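Flap endonuclease 1 (Sulfolobus solfataricus, PDB 2IZO) cleaves 5'-flap structures during DNA replication and repair, acting as a magnesium-dependent structure-specific endonuclease and 5'-3' exonuclease. Local coordinates at residues 4-9 / 205-210. Residues are numbered along the deposited sequence; the frame is centred on the assembly and turned at random.
Sequences VKDVKR and ELIETE
Arg9 meets Leu206 through the backbone, where Leu206 N donates to Arg9 O (2.9 Å) while the return bond from Arg9 N to Leu206 O is weak. The two runs cross steeply, 113° apart, with Lys8 beside Ile207 and Arg9 beside Leu206. The Arg9 chain, bent at chi2 and chi3, lies alongside Leu206, whose CD2 sits over one face of the guanidinium, 3.4 Å from NH1. At the edge of that group, NH1 reaches Glu208 OE2 at 3.5 Å, a salt bridge in which the carboxylate is turned 51° from the guanidinium plane. On Lys8, CB packs on Ile207 CG1 (3.6 Å) and CD on the carboxylate carbon, CD, of Glu205 (3.7 Å). Glu205 is fully stretched, chi1 174° turning CG away from its own N; Lys8 NZ stays 4.2 Å from its OE2, near but not bonded, while OE1 forms a salt bridge with Arg183. Shortened to an alanine here, the side chain would probably leave Arg183 without that mate and uncover one side of the Lys8 chain at CD. Through the sound bond at Leu206 N, the N-terminal chain probably joins the margin of the mixed sheet beside strand 205-208, tying N-domain to I-domain in this PIN-like nuclease fold.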
loop_
_atom_site.group_PDB
_atom_site.type_symbol
_atom_site.label_atom_id
_atom_site.label_comp_id
_atom_site.label_asym_id
_atom_site.label_seq_id
_atom_site.Cartn_x
_atom_site.Cartn_y
_atom_site.Cartn_z
ATOM N N VAL A 4 1.366 0.600 -40.084
ATOM C CA VAL A 4 0.126 1.302 -39.749
ATOM C C VAL A 4 -1.001 0.499 -40.387
ATOM O O VAL A 4 -1.913 1.027 -41.030
ATOM C CB VAL A 4 0.111 2.739 -40.265
ATOM C CG1 VAL A 4 0.978 3.632 -39.376
ATOM C CG2 VAL A 4 0.566 2.780 -41.723
ATOM N N LYS A 5 -0.884 -0.809 -40.211
ATOM C CA LYS A 5 -1.921 -1.743 -40.545
ATOM C C LYS A 5 -2.427 -2.215 -39.193
ATOM O O LYS A 5 -2.588 -3.413 -38.957
ATOM C CB LYS A 5 -1.324 -2.894 -41.352
ATOM C CG LYS A 5 -0.483 -2.431 -42.546
ATOM C CD LYS A 5 0.519 -3.480 -42.964
ATOM C CE LYS A 5 -0.166 -4.599 -43.724
ATOM N NZ LYS A 5 0.446 -5.933 -43.455
ATOM N N ASP A 6 -2.654 -1.250 -38.299
ATOM C CA ASP A 6 -3.084 -1.528 -36.933
ATOM C C ASP A 6 -4.295 -0.719 -36.463
ATOM O O ASP A 6 -4.320 0.520 -36.531
ATOM C CB ASP A 6 -1.931 -1.318 -35.949
ATOM C CG ASP A 6 -0.808 -2.314 -36.140
ATOM O OD1 ASP A 6 -1.092 -3.511 -36.347
ATOM O OD2 ASP A 6 0.369 -1.904 -36.068
ATOM N N VAL A 7 -5.309 -1.456 -36.020
ATOM C CA VAL A 7 -6.239 -0.963 -35.014
ATOM C C VAL A 7 -5.906 -1.746 -33.735
ATOM O O VAL A 7 -6.012 -2.983 -33.676
ATOM C CB VAL A 7 -7.736 -1.060 -35.424
ATOM C CG1 VAL A 7 -7.982 -0.347 -36.761
ATOM C CG2 VAL A 7 -8.207 -2.503 -35.476
ATOM N N LYS A 8 -5.449 -0.993 -32.737
ATOM C CA LYS A 8 -4.903 -1.522 -31.497
ATOM C C LYS A 8 -5.449 -0.703 -30.350
ATOM O O LYS A 8 -5.706 0.493 -30.504
ATOM C CB LYS A 8 -3.375 -1.423 -31.508
ATOM C CG LYS A 8 -2.787 -0.351 -32.447
ATOM C CD LYS A 8 -2.943 1.075 -31.929
ATOM C CE LYS A 8 -3.011 2.080 -33.073
ATOM N NZ LYS A 8 -3.126 3.488 -32.597
ATOM N N ARG A 9 -5.627 -1.343 -29.202
ATOM C CA ARG A 9 -6.187 -0.666 -28.034
ATOM C C ARG A 9 -5.124 -0.352 -26.989
ATOM O O ARG A 9 -4.121 -1.057 -26.873
ATOM C CB ARG A 9 -7.346 -1.468 -27.423
ATOM C CG ARG A 9 -7.408 -2.946 -27.814
ATOM C CD ARG A 9 -6.501 -3.825 -26.968
ATOM N NE ARG A 9 -6.799 -3.700 -25.541
ATOM C CZ ARG A 9 -6.779 -4.706 -24.672
ATOM N NH1 ARG A 9 -6.490 -5.941 -25.067
ATOM N NH2 ARG A 9 -7.063 -4.475 -23.400
ATOM N N GLU A 205 0.352 0.748 -24.898
ATOM C CA GLU A 205 -0.404 0.381 -26.085
ATOM C C GLU A 205 -0.198 -1.095 -26.377
ATOM O O GLU A 205 0.932 -1.576 -26.392
ATOM C CB GLU A 205 0.066 1.238 -27.262
ATOM C CG GLU A 205 -0.518 0.878 -28.612
ATOM C CD GLU A 205 -0.038 1.813 -29.705
ATOM O OE1 GLU A 205 0.570 1.318 -30.684
ATOM O OE2 GLU A 205 -0.256 3.043 -29.578
ATOM N N LEU A 206 -1.295 -1.810 -26.603
ATOM C CA LEU A 206 -1.230 -3.249 -26.840
ATOM C C LEU A 206 -1.669 -3.640 -28.244
ATOM O O LEU A 206 -2.703 -3.189 -28.737
ATOM C CB LEU A 206 -2.054 -4.014 -25.800
ATOM C CG LEU A 206 -2.155 -5.540 -25.922
ATOM C CD1 LEU A 206 -0.786 -6.222 -25.835
ATOM C CD2 LEU A 206 -3.086 -6.085 -24.855
ATOM N N ILE A 207 -0.857 -4.487 -28.867
ATOM C CA ILE A 207 -1.152 -5.090 -30.153
ATOM C C ILE A 207 -1.145 -6.598 -29.946
ATOM O O ILE A 207 -0.117 -7.170 -29.559
ATOM C CB ILE A 207 -0.088 -4.697 -31.205
ATOM C CG1 ILE A 207 -0.223 -3.220 -31.571
ATOM C CG2 ILE A 207 -0.200 -5.565 -32.460
ATOM C CD1 ILE A 207 1.027 -2.616 -32.151
ATOM N N GLU A 208 -2.287 -7.241 -30.181
ATOM C CA GLU A 208 -2.354 -8.700 -30.117
ATOM C C GLU A 208 -2.250 -9.289 -31.518
ATOM O O GLU A 208 -3.028 -8.936 -32.409
ATOM C CB GLU A 208 -3.626 -9.178 -29.404
ATOM C CG GLU A 208 -3.722 -8.747 -27.941
ATOM C CD GLU A 208 -4.789 -9.501 -27.162
ATOM O OE1 GLU A 208 -4.594 -10.709 -26.892
ATOM O OE2 GLU A 208 -5.815 -8.877 -26.802
ATOM N N THR A 209 -1.274 -10.174 -31.708
ATOM C CA THR A 209 -1.015 -10.780 -33.013
ATOM C C THR A 209 -2.233 -11.572 -33.487
ATOM O O THR A 209 -2.668 -11.417 -34.626
ATOM C CB THR A 209 0.257 -11.668 -32.990
ATOM O OG1 THR A 209 1.359 -10.917 -32.469
ATOM C CG2 THR A 209 0.617 -12.153 -34.389
ATOM N N GLU A 210 -2.788 -12.392 -32.597
ATOM C CA GLU A 210 -3.991 -13.181 -32.884
ATOM C C GLU A 210 -5.161 -12.324 -33.411
ATOM O O GLU A 210 -5.878 -12.735 -34.329
ATOM C CB GLU A 210 -4.414 -14.013 -31.655
ATOM C CG GLU A 210 -4.504 -13.242 -30.313
ATOM C CD GLU A 210 -3.171 -13.142 -29.541
ATOM O OE1 GLU A 210 -3.214 -12.859 -28.321
ATOM O OE2 GLU A 210 -2.086 -13.343 -30.134
#